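Local coordinates for protein Sodium/sialic acid symporter SiaT (Proteus mirabilis, PDB 5NV9) that couples the inward sodium gradient to uptake of the sialic acid N-acetylneuraminic acid across the bacterial inner membrane, at residues T106-V118 against S352-S364. Sequence-based numbering, arbitrary orientation.
Sequences TSAYEYLEARFDV and SSCFNSDIYTRLS
With OG turned anti to the backbone N (chi1 173°), Ser-107 reaches across to Asp-358, whose CG lies anti to its own carbonyl carbon (chi1 -58°) and sends the carboxylate toward the neighbouring segment. The Ser-107 hydroxyl donates to Asp-358 OD2 over 2.5 Å, arriving on the syn side and close to the carboxylate plane, while the same OG weakly accepts from Tyr-109 N. Ser-125 OG also bonds Asp-358 OD2, and Arg-121 forms a salt bridge with OD1, so both carboxylate oxygens are satisfied. A second short bond runs the other way: Ser-357 OG donates to Glu-110 OE2 at 2.6 Å. Glu-110 OE2 also accepts from Ser-107 N (3.0 Å, nearly straight) and Thr-106 N, all three donors lying well out of the carboxylate plane, which holds the glutamate end. Beside these bonds, Cys-354 SG meets the edge of the Tyr-109 ring, 3.6 Å from CE2; the phenol oxygen turns elsewhere, to Ala-253 O. At the far end, Arg-362 takes Glu-113 side-on, NE to OE1 (2.8 Å) and NH2 to OE2 (2.9 Å), each oxygen offering its syn lone pair, with the two planes nearly coplanar. Val-118 CG2 lies over one guanidinium face, and Arg-121 forms a second salt bridge with Glu-113 OE1, which probably helps keep Glu-113 and Asp-358 ionised. The contact thus joins the cytoplasmic end of helix 328-361, which carries sodium ligands earlier in its sequence, to the short helix 110-115 leading into helix 118-151, on the intracellular side of this outward-open LeuT fold. Ser-107 and Glu-110 form a capping box in the turn that leads into helix 110-115, and the two side chains of the box bond Asp-358 and Ser-357 of helix 328-361.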
ATOM      1  N   THR A 106      -9.987  -4.760  16.559  1.00 25.04           N
ATOM      2  CA  THR A 106     -10.280  -3.681  15.677  1.00 25.61           C
ATOM      3  C   THR A 106      -8.940  -3.218  15.054  1.00 26.09           C
ATOM      4  O   THR A 106      -8.796  -3.223  13.818  1.00 25.06           O
ATOM      5  CB  THR A 106     -11.038  -2.558  16.417  1.00 25.64           C
ATOM      6  OG1 THR A 106     -12.384  -2.988  16.575  1.00 27.24           O
ATOM      7  CG2 THR A 106     -11.032  -1.231  15.643  1.00 24.08           C
ATOM      8  N   SER A 107      -7.956  -2.947  15.909  1.00 25.35           N
ATOM      9  CA  SER A 107      -6.585  -2.552  15.480  1.00 25.54           C
ATOM     10  C   SER A 107      -5.622  -3.733  15.661  1.00 23.80           C
ATOM     11  O   SER A 107      -5.629  -4.372  16.681  1.00 22.68           O
ATOM     12  CB  SER A 107      -6.094  -1.359  16.297  1.00 24.43           C
ATOM     13  OG  SER A 107      -4.751  -1.051  16.052  1.00 24.26           O
ATOM     14  N   ALA A 108      -4.786  -3.971  14.674  1.00 22.20           N
ATOM     15  CA  ALA A 108      -3.744  -5.006  14.754  1.00 21.44           C
ATOM     16  C   ALA A 108      -2.838  -4.894  15.970  1.00 20.82           C
ATOM     17  O   ALA A 108      -2.372  -5.955  16.513  1.00 20.12           O
ATOM     18  CB  ALA A 108      -2.898  -4.971  13.484  1.00 20.37           C
ATOM     19  N   TYR A 109      -2.638  -3.652  16.428  1.00 21.73           N
ATOM     20  CA  TYR A 109      -1.637  -3.329  17.493  1.00 22.18           C
ATOM     21  C   TYR A 109      -2.121  -3.775  18.887  1.00 21.63           C
ATOM     22  O   TYR A 109      -1.346  -3.897  19.844  1.00 21.48           O
ATOM     23  CB  TYR A 109      -1.169  -1.866  17.369  1.00 22.68           C
ATOM     24  CG  TYR A 109      -0.769  -1.612  15.947  1.00 23.42           C
ATOM     25  CD1 TYR A 109       0.270  -2.359  15.346  1.00 23.39           C
ATOM     26  CD2 TYR A 109      -1.549  -0.762  15.106  1.00 27.07           C
ATOM     27  CE1 TYR A 109       0.569  -2.203  13.985  1.00 24.26           C
ATOM     28  CE2 TYR A 109      -1.237  -0.598  13.751  1.00 24.77           C
ATOM     29  CZ  TYR A 109      -0.214  -1.344  13.180  1.00 22.26           C
ATOM     30  OH  TYR A 109       0.057  -1.205  11.828  1.00 22.39           O
ATOM     31  N   GLU A 110      -3.397  -4.109  18.972  1.00 22.45           N
ATOM     32  CA  GLU A 110      -3.952  -4.739  20.187  1.00 23.46           C
ATOM     33  C   GLU A 110      -3.260  -6.045  20.481  1.00 21.72           C
ATOM     34  O   GLU A 110      -3.118  -6.398  21.643  1.00 22.62           O
ATOM     35  CB  GLU A 110      -5.461  -5.050  20.032  1.00 23.12           C
ATOM     36  CG  GLU A 110      -6.363  -3.840  19.951  1.00 23.84           C
ATOM     37  CD  GLU A 110      -7.804  -4.145  19.473  1.00 26.20           C
ATOM     38  OE1 GLU A 110      -8.362  -5.227  19.749  1.00 27.33           O
ATOM     39  OE2 GLU A 110      -8.404  -3.279  18.816  1.00 25.24           O
ATOM     40  N   TYR A 111      -2.866  -6.783  19.448  1.00 21.32           N
ATOM     41  CA  TYR A 111      -2.083  -7.994  19.672  1.00 22.54           C
ATOM     42  C   TYR A 111      -0.825  -7.697  20.556  1.00 23.16           C
ATOM     43  O   TYR A 111      -0.499  -8.491  21.450  1.00 20.05           O
ATOM     44  CB  TYR A 111      -1.671  -8.662  18.345  1.00 23.58           C
ATOM     45  CG  TYR A 111      -0.595  -9.675  18.533  1.00 24.22           C
ATOM     46  CD1 TYR A 111      -0.909 -10.939  18.996  1.00 26.31           C
ATOM     47  CD2 TYR A 111       0.775  -9.346  18.316  1.00 24.14           C
ATOM     48  CE1 TYR A 111       0.090 -11.875  19.238  1.00 24.82           C
ATOM     49  CE2 TYR A 111       1.772 -10.261  18.573  1.00 22.99           C
ATOM     50  CZ  TYR A 111       1.434 -11.524  19.029  1.00 24.58           C
ATOM     51  OH  TYR A 111       2.416 -12.470  19.250  1.00 23.44           O
ATOM     52  N   LEU A 112      -0.136  -6.573  20.267  1.00 22.86           N
ATOM     53  CA  LEU A 112       1.092  -6.212  20.952  1.00 24.63           C
ATOM     54  C   LEU A 112       0.884  -5.919  22.443  1.00 24.95           C
ATOM     55  O   LEU A 112       1.764  -6.245  23.242  1.00 24.03           O
ATOM     56  CB  LEU A 112       1.818  -5.047  20.284  1.00 23.33           C
ATOM     57  CG  LEU A 112       2.309  -5.230  18.824  1.00 22.78           C
ATOM     58  CD1 LEU A 112       2.911  -3.939  18.293  1.00 21.75           C
ATOM     59  CD2 LEU A 112       3.271  -6.400  18.663  1.00 21.89           C
ATOM     60  N   GLU A 113      -0.261  -5.356  22.819  1.00 22.58           N
ATOM     61  CA  GLU A 113      -0.570  -5.197  24.218  1.00 22.77           C
ATOM     62  C   GLU A 113      -0.888  -6.554  24.813  1.00 22.93           C
ATOM     63  O   GLU A 113      -0.377  -6.875  25.889  1.00 26.74           O
ATOM     64  CB  GLU A 113      -1.688  -4.202  24.503  1.00 23.11           C
ATOM     65  CG  GLU A 113      -2.085  -4.185  25.967  1.00 24.60           C
ATOM     66  CD  GLU A 113      -2.688  -2.882  26.444  1.00 27.84           C
ATOM     67  OE1 GLU A 113      -3.186  -2.061  25.644  1.00 26.61           O
ATOM     68  OE2 GLU A 113      -2.617  -2.656  27.667  1.00 31.85           O
ATOM     69  N   ALA A 114      -1.687  -7.367  24.149  1.00 22.79           N
ATOM     70  CA  ALA A 114      -1.953  -8.723  24.645  1.00 24.79           C
ATOM     71  C   ALA A 114      -0.705  -9.590  24.828  1.00 25.03           C
ATOM     72  O   ALA A 114      -0.638 -10.361  25.756  1.00 23.47           O
ATOM     73  CB  ALA A 114      -2.930  -9.441  23.727  1.00 28.36           C
ATOM     74  N   ARG A 115       0.280  -9.475  23.924  1.00 23.52           N
ATOM     75  CA  ARG A 115       1.490 -10.295  23.935  1.00 21.72           C
ATOM     76  C   ARG A 115       2.550  -9.706  24.857  1.00 22.15           C
ATOM     77  O   ARG A 115       3.285 -10.462  25.517  1.00 19.98           O
ATOM     78  CB  ARG A 115       2.054 -10.371  22.491  1.00 23.12           C
ATOM     79  CG  ARG A 115       3.372 -11.084  22.334  1.00 24.68           C
ATOM     80  CD  ARG A 115       3.242 -12.542  22.814  1.00 25.12           C
ATOM     81  NE  ARG A 115       4.499 -13.225  22.674  1.00 24.47           N
ATOM     82  CZ  ARG A 115       5.475 -13.181  23.564  1.00 24.86           C
ATOM     83  NH1 ARG A 115       5.307 -12.516  24.687  1.00 26.31           N
ATOM     84  NH2 ARG A 115       6.617 -13.811  23.331  1.00 25.74           N
ATOM     85  N   PHE A 116       2.650  -8.363  24.843  1.00 21.02           N
ATOM     86  CA  PHE A 116       3.670  -7.600  25.510  1.00 21.65           C
ATOM     87  C   PHE A 116       3.048  -6.601  26.481  1.00 22.98           C
ATOM     88  O   PHE A 116       2.482  -6.991  27.552  1.00 23.85           O
ATOM     89  CB  PHE A 116       4.577  -6.899  24.460  1.00 22.68           C
ATOM     90  CG  PHE A 116       5.392  -7.861  23.627  1.00 23.15           C
ATOM     91  CD1 PHE A 116       6.127  -8.867  24.225  1.00 24.79           C
ATOM     92  CD2 PHE A 116       5.445  -7.733  22.226  1.00 22.16           C
ATOM     93  CE1 PHE A 116       6.881  -9.760  23.453  1.00 24.75           C
ATOM     94  CE2 PHE A 116       6.212  -8.583  21.473  1.00 23.08           C
ATOM     95  CZ  PHE A 116       6.921  -9.615  22.078  1.00 23.48           C
ATOM     96  N   ASP A 117       3.080  -5.327  26.158  1.00 21.02           N
ATOM     97  CA  ASP A 117       2.260  -4.388  26.956  1.00 23.77           C
ATOM     98  C   ASP A 117       1.874  -3.169  26.095  1.00 24.42           C
ATOM     99  O   ASP A 117       2.101  -3.189  24.883  1.00 22.26           O
ATOM    100  CB  ASP A 117       2.982  -4.008  28.247  1.00 26.00           C
ATOM    101  CG  ASP A 117       4.213  -3.193  28.007  1.00 25.38           C
ATOM    102  OD1 ASP A 117       4.474  -2.819  26.858  1.00 29.16           O
ATOM    103  OD2 ASP A 117       4.939  -2.920  28.985  1.00 28.89           O
ATOM    104  N   VAL A 118       1.300  -2.140  26.724  1.00 22.63           N
ATOM    105  CA  VAL A 118       0.830  -0.986  26.034  1.00 24.09           C
ATOM    106  C   VAL A 118       1.926  -0.164  25.353  1.00 22.77           C
ATOM    107  O   VAL A 118       1.639   0.560  24.405  1.00 20.65           O
ATOM    108  CB  VAL A 118      -0.033  -0.107  26.993  1.00 26.86           C
ATOM    109  CG1 VAL A 118       0.814   0.673  27.985  1.00 28.08           C
ATOM    110  CG2 VAL A 118      -0.951   0.798  26.218  1.00 26.58           C
ATOM    111  N   SER A 352      -8.106   5.870  11.118  1.00 20.32           N
ATOM    112  CA  SER A 352      -9.221   6.017  12.087  1.00 18.88           C
ATOM    113  C   SER A 352      -9.482   4.794  12.919  1.00 19.06           C
ATOM    114  O   SER A 352      -9.811   4.969  14.069  1.00 19.96           O
ATOM    115  CB  SER A 352     -10.484   6.450  11.427  1.00 19.48           C
ATOM    116  OG  SER A 352     -11.524   6.616  12.375  1.00 21.37           O
ATOM    117  N   SER A 353      -9.318   3.552  12.408  1.00 19.55           N
ATOM    118  CA  SER A 353      -9.510   2.395  13.254  1.00 21.47           C
ATOM    119  C   SER A 353      -8.441   2.331  14.431  1.00 24.84           C
ATOM    120  O   SER A 353      -8.781   1.993  15.572  1.00 22.13           O
ATOM    121  CB  SER A 353      -9.467   1.085  12.433  1.00 23.19           C
ATOM    122  OG  SER A 353      -8.110   0.774  12.028  1.00 25.02           O
ATOM    123  N   CYS A 354      -7.173   2.589  14.093  1.00 23.07           N
ATOM    124  CA  CYS A 354      -6.087   2.677  15.064  1.00 22.16           C
ATOM    125  C   CYS A 354      -6.335   3.785  16.064  1.00 22.66           C
ATOM    126  O   CYS A 354      -6.187   3.587  17.286  1.00 27.00           O
ATOM    127  CB  CYS A 354      -4.762   2.937  14.329  1.00 21.29           C
ATOM    128  SG  CYS A 354      -4.187   1.494  13.399  1.00 26.61           S
ATOM    129  N   PHE A 355      -6.709   4.972  15.586  1.00 20.45           N
ATOM    130  CA  PHE A 355      -6.983   6.015  16.541  1.00 21.07           C
ATOM    131  C   PHE A 355      -8.099   5.588  17.533  1.00 23.66           C
ATOM    132  O   PHE A 355      -7.961   5.784  18.750  1.00 23.05           O
ATOM    133  CB  PHE A 355      -7.320   7.303  15.856  1.00 20.69           C
ATOM    134  CG  PHE A 355      -7.434   8.470  16.795  1.00 23.56           C
ATOM    135  CD1 PHE A 355      -8.602   8.709  17.449  1.00 24.42           C
ATOM    136  CD2 PHE A 355      -6.337   9.304  17.036  1.00 26.81           C
ATOM    137  CE1 PHE A 355      -8.739   9.817  18.285  1.00 27.68           C
ATOM    138  CE2 PHE A 355      -6.450  10.381  17.897  1.00 27.96           C
ATOM    139  CZ  PHE A 355      -7.659  10.626  18.533  1.00 27.52           C
ATOM    140  N   ASN A 356      -9.182   5.004  17.005  1.00 22.57           N
ATOM    141  CA  ASN A 356     -10.370   4.640  17.763  1.00 24.58           C
ATOM    142  C   ASN A 356     -10.069   3.632  18.908  1.00 25.46           C
ATOM    143  O   ASN A 356     -10.517   3.801  20.075  1.00 23.04           O
ATOM    144  CB  ASN A 356     -11.450   4.068  16.836  1.00 25.95           C
ATOM    145  CG  ASN A 356     -12.869   4.365  17.303  1.00 27.65           C
ATOM    146  OD1 ASN A 356     -13.504   3.558  17.995  1.00 27.67           O
ATOM    147  ND2 ASN A 356     -13.349   5.562  16.978  1.00 27.71           N
ATOM    148  N   SER A 357      -9.310   2.592  18.559  1.00 23.81           N
ATOM    149  CA  SER A 357      -9.011   1.517  19.473  1.00 23.26           C
ATOM    150  C   SER A 357      -7.817   1.870  20.375  1.00 23.18           C
ATOM    151  O   SER A 357      -7.958   1.820  21.595  1.00 21.97           O
ATOM    152  CB  SER A 357      -8.740   0.200  18.715  1.00 23.76           C
ATOM    153  OG  SER A 357      -8.328  -0.839  19.636  1.00 24.72           O
ATOM    154  N   ASP A 358      -6.674   2.224  19.743  1.00 24.88           N
ATOM    155  CA  ASP A 358      -5.379   2.341  20.402  1.00 21.45           C
ATOM    156  C   ASP A 358      -5.237   3.667  21.150  1.00 24.14           C
ATOM    157  O   ASP A 358      -4.466   3.744  22.099  1.00 23.25           O
ATOM    158  CB  ASP A 358      -4.202   2.226  19.425  1.00 22.31           C
ATOM    159  CG  ASP A 358      -4.207   0.913  18.642  1.00 22.41           C
ATOM    160  OD1 ASP A 358      -4.554  -0.103  19.248  1.00 21.28           O
ATOM    161  OD2 ASP A 358      -3.900   0.903  17.428  1.00 22.81           O
ATOM    162  N   ILE A 359      -5.967   4.699  20.735  1.00 23.77           N
ATOM    163  CA  ILE A 359      -5.845   6.002  21.363  1.00 23.90           C
ATOM    164  C   ILE A 359      -7.109   6.313  22.202  1.00 26.00           C
ATOM    165  O   ILE A 359      -7.070   6.346  23.466  1.00 24.74           O
ATOM    166  CB  ILE A 359      -5.509   7.079  20.331  1.00 23.64           C
ATOM    167  CG1 ILE A 359      -4.248   6.708  19.519  1.00 25.06           C
ATOM    168  CG2 ILE A 359      -5.273   8.428  20.987  1.00 24.16           C
ATOM    169  CD1 ILE A 359      -2.997   6.500  20.328  1.00 23.69           C
ATOM    170  N   TYR A 360      -8.228   6.476  21.520  1.00 22.90           N
ATOM    171  CA  TYR A 360      -9.452   6.909  22.131  1.00 24.44           C
ATOM    172  C   TYR A 360     -10.058   5.902  23.114  1.00 22.57           C
ATOM    173  O   TYR A 360     -10.425   6.239  24.220  1.00 24.29           O
ATOM    174  CB  TYR A 360     -10.476   7.244  21.018  1.00 26.36           C
ATOM    175  CG  TYR A 360     -11.818   7.715  21.513  1.00 27.11           C
ATOM    176  CD1 TYR A 360     -11.935   8.867  22.286  1.00 29.58           C
ATOM    177  CD2 TYR A 360     -13.002   7.020  21.164  1.00 29.19           C
ATOM    178  CE1 TYR A 360     -13.195   9.305  22.740  1.00 29.80           C
ATOM    179  CE2 TYR A 360     -14.248   7.431  21.631  1.00 29.22           C
ATOM    180  CZ  TYR A 360     -14.346   8.590  22.387  1.00 32.25           C
ATOM    181  OH  TYR A 360     -15.592   8.999  22.840  1.00 31.76           O
ATOM    182  N   THR A 361     -10.170   4.657  22.728  1.00 24.68           N
ATOM    183  CA  THR A 361     -10.744   3.676  23.611  1.00 25.56           C
ATOM    184  C   THR A 361      -9.702   3.307  24.692  1.00 28.59           C
ATOM    185  O   THR A 361      -9.979   3.337  25.896  1.00 29.79           O
ATOM    186  CB  THR A 361     -11.259   2.469  22.809  1.00 26.92           C
ATOM    187  OG1 THR A 361     -12.238   2.910  21.854  1.00 25.91           O
ATOM    188  CG2 THR A 361     -11.881   1.462  23.706  1.00 29.63           C
ATOM    189  N   ARG A 362      -8.473   3.060  24.291  1.00 27.73           N
ATOM    190  CA  ARG A 362      -7.546   2.462  25.241  1.00 27.04           C
ATOM    191  C   ARG A 362      -7.127   3.433  26.333  1.00 27.47           C
ATOM    192  O   ARG A 362      -6.844   3.045  27.466  1.00 29.18           O
ATOM    193  CB  ARG A 362      -6.315   1.942  24.502  1.00 23.93           C
ATOM    194  CG  ARG A 362      -5.206   1.466  25.426  1.00 24.47           C
ATOM    195  CD  ARG A 362      -5.691   0.312  26.303  1.00 23.78           C
ATOM    196  NE  ARG A 362      -4.606  -0.186  27.127  1.00 24.08           N
ATOM    197  CZ  ARG A 362      -4.148   0.418  28.224  1.00 28.28           C
ATOM    198  NH1 ARG A 362      -4.696   1.557  28.678  1.00 29.32           N
ATOM    199  NH2 ARG A 362      -3.136  -0.126  28.889  1.00 27.85           N
ATOM    200  N   LEU A 363      -7.022   4.692  25.965  1.00 26.49           N
ATOM    201  CA  LEU A 363      -6.568   5.705  26.864  1.00 25.78           C
ATOM    202  C   LEU A 363      -7.675   6.474  27.590  1.00 27.43           C
ATOM    203  O   LEU A 363      -7.364   7.332  28.365  1.00 30.03           O
ATOM    204  CB  LEU A 363      -5.604   6.648  26.113  1.00 27.50           C
ATOM    205  CG  LEU A 363      -4.397   5.890  25.564  1.00 31.19           C
ATOM    206  CD1 LEU A 363      -3.504   6.758  24.694  1.00 34.44           C
ATOM    207  CD2 LEU A 363      -3.594   5.339  26.731  1.00 33.78           C
ATOM    208  N   SER A 364      -8.949   6.175  27.358  1.00 28.09           N
ATOM    209  CA  SER A 364     -10.022   6.815  28.085  1.00 32.53           C
ATOM    210  C   SER A 364     -10.165   6.067  29.384  1.00 37.39           C
ATOM    211  O   SER A 364     -10.086   4.838  29.413  1.00 38.38           O
ATOM    212  CB  SER A 364     -11.368   6.734  27.341  1.00 29.96           C
ATOM    213  OG  SER A 364     -11.345   7.565  26.203  1.00 34.99           O
TER